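Local structure of octopine dehydrogenase (Pecten maximus, 3IQD) at residues M139-L144 and L166-I171; H284-D289 and N300-G305. The protein catalyses the NADH-dependent reductive condensation of L-arginine with pyruvate to D-octopine, and the reverse oxidation of octopine. All coordinates share one frame; numbering follows the deposited sequence.

Contact 1 of 2, residues M139-L144 and L166-I171. With AG2 (agmatine), chain C; NAI (1,4-dihydronicotinamide adenine dinucleotide), chain B.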
loop_
_atom_site.group_PDB
_atom_site.type_symbol
_atom_site.label_atom_id
_atom_site.label_comp_id
_atom_site.label_asym_id
_atom_site.label_seq_id
_atom_site.Cartn_x
_atom_site.Cartn_y
_atom_site.Cartn_z
ATOM N N MET A 139 -11.229 4.074 -1.779
ATOM C CA MET A 139 -10.669 3.158 -2.772
ATOM C C MET A 139 -9.251 2.748 -2.389
ATOM O O MET A 139 -8.398 3.602 -2.154
ATOM C CB MET A 139 -10.665 3.823 -4.152
ATOM C CG MET A 139 -10.702 2.866 -5.326
ATOM S SD MET A 139 -10.866 3.774 -6.869
ATOM C CE MET A 139 -11.007 2.444 -8.056
ATOM N N SER A 140 -9.000 1.445 -2.338
ATOM C CA SER A 140 -7.699 0.941 -1.910
ATOM C C SER A 140 -6.993 0.146 -3.001
ATOM O O SER A 140 -7.474 -0.916 -3.404
ATOM C CB SER A 140 -7.850 0.089 -0.647
ATOM O OG SER A 140 -8.166 0.900 0.476
ATOM N N PHE A 141 -5.859 0.663 -3.472
ATOM C CA PHE A 141 -5.064 -0.002 -4.509
ATOM C C PHE A 141 -3.956 -0.843 -3.900
ATOM O O PHE A 141 -3.287 -0.406 -2.960
ATOM C CB PHE A 141 -4.463 1.021 -5.474
ATOM C CG PHE A 141 -5.416 1.488 -6.539
ATOM C CD1 PHE A 141 -6.306 2.528 -6.289
ATOM C CD2 PHE A 141 -5.415 0.887 -7.802
ATOM C CE1 PHE A 141 -7.191 2.963 -7.281
ATOM C CE2 PHE A 141 -6.299 1.311 -8.802
ATOM C CZ PHE A 141 -7.187 2.350 -8.543
ATOM N N GLU A 142 -3.760 -2.041 -4.453
ATOM C CA GLU A 142 -2.816 -3.038 -3.907
ATOM C C GLU A 142 -1.364 -2.548 -3.768
ATOM O O GLU A 142 -0.745 -2.716 -2.718
ATOM C CB GLU A 142 -2.888 -4.357 -4.696
ATOM C CG GLU A 142 -2.815 -4.218 -6.226
ATOM C CD GLU A 142 -2.878 -5.560 -6.967
ATOM O OE1 GLU A 142 -2.791 -6.626 -6.317
ATOM O OE2 GLU A 142 -3.014 -5.544 -8.208
ATOM N N THR A 143 -0.842 -1.939 -4.830
ATOM C CA THR A 143 0.514 -1.396 -4.859
ATOM C C THR A 143 0.544 -0.159 -5.767
ATOM O O THR A 143 -0.499 0.285 -6.240
ATOM C CB THR A 143 1.556 -2.477 -5.295
ATOM O OG1 THR A 143 2.887 -1.974 -5.135
ATOM C CG2 THR A 143 1.361 -2.910 -6.735
ATOM N N LEU A 144 1.725 0.402 -6.001
ATOM C CA LEU A 144 1.851 1.536 -6.911
ATOM C C LEU A 144 1.858 1.050 -8.365
ATOM O O LEU A 144 2.591 0.119 -8.702
ATOM C CB LEU A 144 3.116 2.342 -6.599
ATOM C CG LEU A 144 3.279 3.722 -7.243
ATOM C CD1 LEU A 144 2.385 4.766 -6.578
ATOM C CD2 LEU A 144 4.729 4.153 -7.182
ATOM N N LEU A 166 -3.776 -4.156 -12.222
ATOM C CA LEU A 166 -3.750 -3.725 -10.833
ATOM C C LEU A 166 -5.153 -3.757 -10.251
ATOM O O LEU A 166 -6.113 -3.362 -10.914
ATOM C CB LEU A 166 -3.151 -2.323 -10.706
ATOM C CG LEU A 166 -2.421 -2.036 -9.391
ATOM C CD1 LEU A 166 -1.155 -2.870 -9.320
ATOM C CD2 LEU A 166 -2.104 -0.553 -9.241
ATOM N N ALA A 167 -5.266 -4.233 -9.015
ATOM C CA ALA A 167 -6.555 -4.364 -8.351
ATOM C C ALA A 167 -6.775 -3.245 -7.347
ATOM O O ALA A 167 -5.817 -2.708 -6.784
ATOM C CB ALA A 167 -6.660 -5.714 -7.667
ATOM N N ALA A 168 -8.041 -2.894 -7.136
ATOM C CA ALA A 168 -8.429 -1.934 -6.107
ATOM C C ALA A 168 -9.760 -2.336 -5.495
ATOM O O ALA A 168 -10.633 -2.853 -6.186
ATOM C CB ALA A 168 -8.513 -0.532 -6.679
ATOM N N SER A 169 -9.911 -2.109 -4.195
ATOM C CA SER A 169 -11.186 -2.341 -3.531
ATOM C C SER A 169 -11.938 -1.028 -3.422
ATOM O O SER A 169 -11.372 0.042 -3.653
ATOM C CB SER A 169 -10.976 -2.938 -2.143
ATOM O OG SER A 169 -10.568 -1.945 -1.215
ATOM N N LEU A 170 -13.213 -1.109 -3.061
ATOM C CA LEU A 170 -14.040 0.082 -2.912
ATOM C C LEU A 170 -15.087 -0.083 -1.819
ATOM O O LEU A 170 -15.836 -1.056 -1.811
ATOM C CB LEU A 170 -14.718 0.416 -4.244
ATOM C CG LEU A 170 -15.617 1.653 -4.299
ATOM C CD1 LEU A 170 -14.790 2.937 -4.263
ATOM C CD2 LEU A 170 -16.469 1.594 -5.549
ATOM N N ILE A 171 -15.117 0.868 -0.890
ATOM C CA ILE A 171 -16.228 0.994 0.055
ATOM C C ILE A 171 -17.086 2.154 -0.424
ATOM O O ILE A 171 -16.665 3.315 -0.358
ATOM C CB ILE A 171 -15.750 1.255 1.494
ATOM C CG1 ILE A 171 -14.925 0.070 2.005
ATOM C CG2 ILE A 171 -16.943 1.531 2.406
ATOM C CD1 ILE A 171 -14.299 0.295 3.358
HETATM N N AG2 C . 5.483 -4.394 -1.672
HETATM C CA AG2 C . 4.260 -4.245 -2.509
HETATM C CB AG2 C . 4.012 -5.520 -3.315
HETATM C CG AG2 C . 2.685 -5.556 -4.056
HETATM C CD AG2 C . 1.579 -6.170 -3.206
HETATM N NE AG2 C . 0.706 -7.045 -3.988
HETATM C CZ AG2 C . -0.579 -7.264 -3.718
HETATM N NH1 AG2 C . -1.161 -6.671 -2.682
HETATM N NH2 AG2 C . -1.286 -8.078 -4.489
HETATM P PA NAI B . 8.501 8.436 -1.608
HETATM O O1A NAI B . 9.463 7.869 -0.631
HETATM O O2A NAI B . 9.159 8.899 -2.850
HETATM O O5B NAI B . 7.708 9.639 -0.911
HETATM C C5B NAI B . 8.372 10.661 -0.213
HETATM C C4B NAI B . 7.286 11.637 0.208
HETATM O O4B NAI B . 6.762 11.282 1.475
HETATM C C3B NAI B . 7.779 13.060 0.345
HETATM O O3B NAI B . 7.721 13.731 -0.881
HETATM C C2B NAI B . 6.800 13.634 1.340
HETATM O O2B NAI B . 5.681 14.172 0.673
HETATM C C1B NAI B . 6.386 12.438 2.190
HETATM N N9A NAI B . 7.098 12.492 3.484
HETATM C C8A NAI B . 8.369 12.043 3.758
HETATM N N7A NAI B . 8.650 12.292 5.060
HETATM C C5A NAI B . 7.582 12.899 5.621
HETATM C C6A NAI B . 7.339 13.361 6.913
HETATM N N6A NAI B . 8.079 12.898 7.914
HETATM N N1A NAI B . 6.121 13.957 7.205
HETATM C C2A NAI B . 5.152 14.079 6.219
HETATM N N3A NAI B . 5.402 13.614 4.935
HETATM C C4A NAI B . 6.598 13.032 4.643
HETATM O O3 NAI B . 7.340 7.366 -1.925
HETATM P PN NAI B . 6.987 6.884 -3.422
HETATM O O1N NAI B . 8.230 6.434 -4.078
HETATM O O2N NAI B . 6.137 7.893 -4.116
HETATM O O5D NAI B . 6.097 5.589 -3.096
HETATM C C5D NAI B . 4.828 5.730 -2.493
HETATM C C4D NAI B . 4.416 4.405 -1.867
HETATM O O4D NAI B . 4.319 3.422 -2.879
HETATM C C3D NAI B . 5.443 3.922 -0.856
HETATM O O3D NAI B . 4.759 3.469 0.286
HETATM C C2D NAI B . 6.157 2.768 -1.528
HETATM O O2D NAI B . 6.408 1.732 -0.605
HETATM C C1D NAI B . 5.185 2.330 -2.623
HETATM N N1N NAI B . 5.849 1.881 -3.868
HETATM C C2N NAI B . 6.884 2.581 -4.451
HETATM C C3N NAI B . 7.482 2.119 -5.630
HETATM C C7N NAI B . 8.239 3.074 -6.511
HETATM O O7N NAI B . 8.515 4.384 -6.069
HETATM N N7N NAI B . 8.639 2.655 -7.712
HETATM C C4N NAI B . 7.015 0.935 -6.211
HETATM C C5N NAI B . 5.963 0.232 -5.627
HETATM C C6N NAI B . 5.386 0.725 -4.453
#
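Ser140 and Ser169 form the hydrogen-bonded pair of a short antiparallel beta ladder, where strand 137-141 of the Rossmann-type NADH-binding domain meets strand 161-171. Ser140 N donates to Ser169 O at 3.1 Å, and Ser169 N returns a bond to Ser140 O at 2.8 Å. The serine side chains share one face of the ladder, where Ser140 OG bonds to Glu122 and Ser117; Met139, Phe141, Ala168 and Leu170 occupy the other. There Ala168 CB sits almost exactly over the middle of the Phe141 ring, a CH-pi contact 3.4 Å from the centroid and 5° off its normal, while Phe194 meets the same ring edge-to-face.

Beyond the strand end, Glu142 links the ladder to the agmatine pocket. Its backbone N still bonds to Ala167 O, but its side chain serves both strand and ligand. Glu142 CB lies 3.5 Å from agmatine NH1. With chi1 at 49°, Glu142 CG lies between the backbone N and carbonyl carbon and passes 3.4 Å from Ala167 O; from there the extended chain brings CD alongside Ala167. Glu142 OE2 accepts from Ala167 N at 2.7 Å, met from well above the carboxylate plane, which helps fix the carboxylate's rotation. Next along the chain, Thr143, which also binds pyruvate, borders both agmatine and the nicotinamide, and Leu144 packs on the nicotinamide. At the carboxylate's other branch, Glu142 OE1 stands 2.8 Å from agmatine NH2.

Contact 2 of 2, residues H284-D289 and N300-G305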
loop_
_atom_site.group_PDB
_atom_site.type_symbol
_atom_site.label_atom_id
_atom_site.label_comp_id
_atom_site.label_asym_id
_atom_site.label_seq_id
_atom_site.Cartn_x
_atom_site.Cartn_y
_atom_site.Cartn_z
ATOM N N HIS A 284 3.150 -14.955 -14.482
ATOM C CA HIS A 284 3.352 -16.116 -15.367
ATOM C C HIS A 284 4.322 -15.874 -16.533
ATOM O O HIS A 284 5.165 -16.724 -16.830
ATOM C CB HIS A 284 2.016 -16.686 -15.876
ATOM C CG HIS A 284 1.117 -15.671 -16.514
ATOM N ND1 HIS A 284 1.231 -15.300 -17.837
ATOM C CD2 HIS A 284 0.080 -14.958 -16.015
ATOM C CE1 HIS A 284 0.312 -14.395 -18.121
ATOM N NE2 HIS A 284 -0.402 -14.171 -17.033
ATOM N N GLU A 285 4.212 -14.711 -17.172
ATOM C CA GLU A 285 5.057 -14.363 -18.322
ATOM C C GLU A 285 6.531 -14.138 -17.948
ATOM O O GLU A 285 7.394 -14.077 -18.823
ATOM C CB GLU A 285 4.482 -13.144 -19.066
ATOM C CG GLU A 285 4.276 -11.898 -18.197
ATOM C CD GLU A 285 3.391 -10.849 -18.856
ATOM O OE1 GLU A 285 2.150 -10.922 -18.702
ATOM O OE2 GLU A 285 3.944 -9.941 -19.515
ATOM N N ASP A 286 6.803 -14.029 -16.648
ATOM C CA ASP A 286 8.155 -13.790 -16.135
ATOM C C ASP A 286 8.762 -15.028 -15.475
ATOM O O ASP A 286 9.983 -15.145 -15.365
ATOM C CB ASP A 286 8.150 -12.620 -15.146
ATOM C CG ASP A 286 7.929 -11.275 -15.824
ATOM O OD1 ASP A 286 8.724 -10.918 -16.719
ATOM O OD2 ASP A 286 6.969 -10.570 -15.452
ATOM N N ILE A 287 7.899 -15.940 -15.035
ATOM C CA ILE A 287 8.323 -17.176 -14.379
ATOM C C ILE A 287 8.664 -18.256 -15.416
ATOM O O ILE A 287 7.821 -18.620 -16.240
ATOM C CB ILE A 287 7.221 -17.696 -13.417
ATOM C CG1 ILE A 287 6.872 -16.625 -12.376
ATOM C CG2 ILE A 287 7.662 -18.981 -12.736
ATOM C CD1 ILE A 287 5.552 -16.852 -11.659
ATOM N N GLN A 288 9.894 -18.770 -15.376
ATOM C CA GLN A 288 10.278 -19.851 -16.294
ATOM C C GLN A 288 9.952 -21.255 -15.766
ATOM O O GLN A 288 9.633 -22.153 -16.547
ATOM C CB GLN A 288 11.749 -19.748 -16.733
ATOM C CG GLN A 288 12.759 -19.945 -15.622
ATOM C CD GLN A 288 13.696 -21.115 -15.879
ATOM O OE1 GLN A 288 13.439 -21.962 -16.739
ATOM N NE2 GLN A 288 14.784 -21.174 -15.117
ATOM N N ASP A 289 10.034 -21.435 -14.449
ATOM C CA ASP A 289 9.715 -22.707 -13.809
ATOM C C ASP A 289 8.696 -22.468 -12.701
ATOM O O ASP A 289 9.021 -21.876 -11.674
ATOM C CB ASP A 289 10.988 -23.352 -13.248
ATOM C CG ASP A 289 10.773 -24.781 -12.757
ATOM O OD1 ASP A 289 9.618 -25.263 -12.722
ATOM O OD2 ASP A 289 11.777 -25.431 -12.398
ATOM N N ASN A 300 11.716 -16.246 -11.079
ATOM C CA ASN A 300 11.006 -15.065 -11.557
ATOM C C ASN A 300 11.999 -14.051 -12.128
ATOM O O ASN A 300 12.841 -13.520 -11.398
ATOM C CB ASN A 300 10.178 -14.444 -10.424
ATOM C CG ASN A 300 9.158 -13.409 -10.913
ATOM O OD1 ASN A 300 9.230 -12.916 -12.041
ATOM N ND2 ASN A 300 8.201 -13.077 -10.046
ATOM N N LYS A 301 11.891 -13.789 -13.430
ATOM C CA LYS A 301 12.846 -12.919 -14.127
ATOM C C LYS A 301 12.759 -11.439 -13.740
ATOM O O LYS A 301 13.720 -10.693 -13.944
ATOM C CB LYS A 301 12.767 -13.106 -15.650
ATOM C CG LYS A 301 13.424 -14.396 -16.125
ATOM C CD LYS A 301 13.517 -14.488 -17.643
ATOM C CE LYS A 301 14.301 -15.731 -18.065
ATOM N NZ LYS A 301 14.532 -15.789 -19.534
ATOM N N SER A 302 11.627 -11.015 -13.180
ATOM C CA SER A 302 11.515 -9.649 -12.659
ATOM C C SER A 302 11.974 -9.547 -11.196
ATOM O O SER A 302 11.777 -8.522 -10.542
ATOM C CB SER A 302 10.101 -9.072 -12.863
ATOM O OG SER A 302 9.100 -9.920 -12.331
ATOM N N TYR A 303 12.594 -10.614 -10.696
ATOM C CA TYR A 303 13.197 -10.615 -9.368
ATOM C C TYR A 303 14.723 -10.712 -9.428
ATOM O O TYR A 303 15.379 -10.767 -8.381
ATOM C CB TYR A 303 12.655 -11.768 -8.514
ATOM C CG TYR A 303 11.274 -11.565 -7.918
ATOM C CD1 TYR A 303 10.577 -12.642 -7.365
ATOM C CD2 TYR A 303 10.657 -10.309 -7.911
ATOM C CE1 TYR A 303 9.311 -12.477 -6.810
ATOM C CE2 TYR A 303 9.384 -10.135 -7.363
ATOM C CZ TYR A 303 8.719 -11.224 -6.814
ATOM O OH TYR A 303 7.464 -11.071 -6.266
ATOM N N LYS A 304 15.289 -10.740 -10.637
ATOM C CA LYS A 304 16.740 -10.925 -10.782
ATOM C C LYS A 304 17.527 -9.674 -10.399
ATOM O O LYS A 304 17.103 -8.552 -10.680
ATOM C CB LYS A 304 17.133 -11.440 -12.178
ATOM C CG LYS A 304 17.179 -10.396 -13.289
ATOM C CD LYS A 304 18.385 -10.620 -14.212
ATOM C CE LYS A 304 18.248 -11.893 -15.058
ATOM N NZ LYS A 304 19.470 -12.182 -15.862
ATOM N N GLY A 305 18.668 -9.886 -9.747
ATOM C CA GLY A 305 19.531 -8.798 -9.290
ATOM C C GLY A 305 19.050 -8.120 -8.019
ATOM O O GLY A 305 19.726 -7.233 -7.494
#
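Ile287 and Asn300 bring two irregular segments together at a single backbone bridge, their CA atoms 4.4 Å apart, without extending into a ladder. One hydrogen bond spans the gap: Lys301 N donates to Asp286 O at 3.0 Å, arriving from above the carbonyl plane, 48° out of it. Immediately afterwards the second segment folds back in a type I beta turn over residues 300-303, closed by Tyr303 N on Asn300 O at 3.0 Å; that carbonyl also accepts from Gln236.

The Asn300 side chain leaves with CG anti to the backbone N (chi1 -167°), and its amide oxygen curls over the turn as an Asx turn. Asn300 OD1 accepts from Ser302 N at 3.3 Å, and Ser302 OG donates to the same Asn300 OD1 at 3.0 Å, both from one face of the amide plane. Asp286 CB lies against this oxygen, 3.3 Å from Asn300 OD1, while Ile287 CG1 leans on Asn300 CG at 4.2 Å. On the amide's nitrogen side, Asn300 ND2 rests over one face of the Tyr303 ring, offset toward its rim; Tyr235 also stacks with this ring, whose hydroxyl bonds to Tyr279.

A single backbone hydrogen bond and a few van der Waals contacts thus join the segments that flank helix 293-298. Asn300 O and OD1 together accept three hydrogen bonds from within residues 300-303, which brace the turn.

The two contacts follow one another along the chain, contact 1 closing before contact 2 opens, and they share no helix or strand. Their centres lie 24 Å apart, with nearest atoms about 10 Å from each other. Contact 1 is buried among the strands associated with the nucleotide-binding domain and touches both NADH and agmatine. Contact 2 lies near the surface, in loops flanking helix 293-298 within the alpha-helical domain that also carries the active-site His212. Asn300 remains about 11 Å from agmatine, side chain to ligand. In this two-domain dehydrogenase, contact 1 lines the ligand pocket, while contact 2 joins the loops on either end of helix 293-298, apart from it.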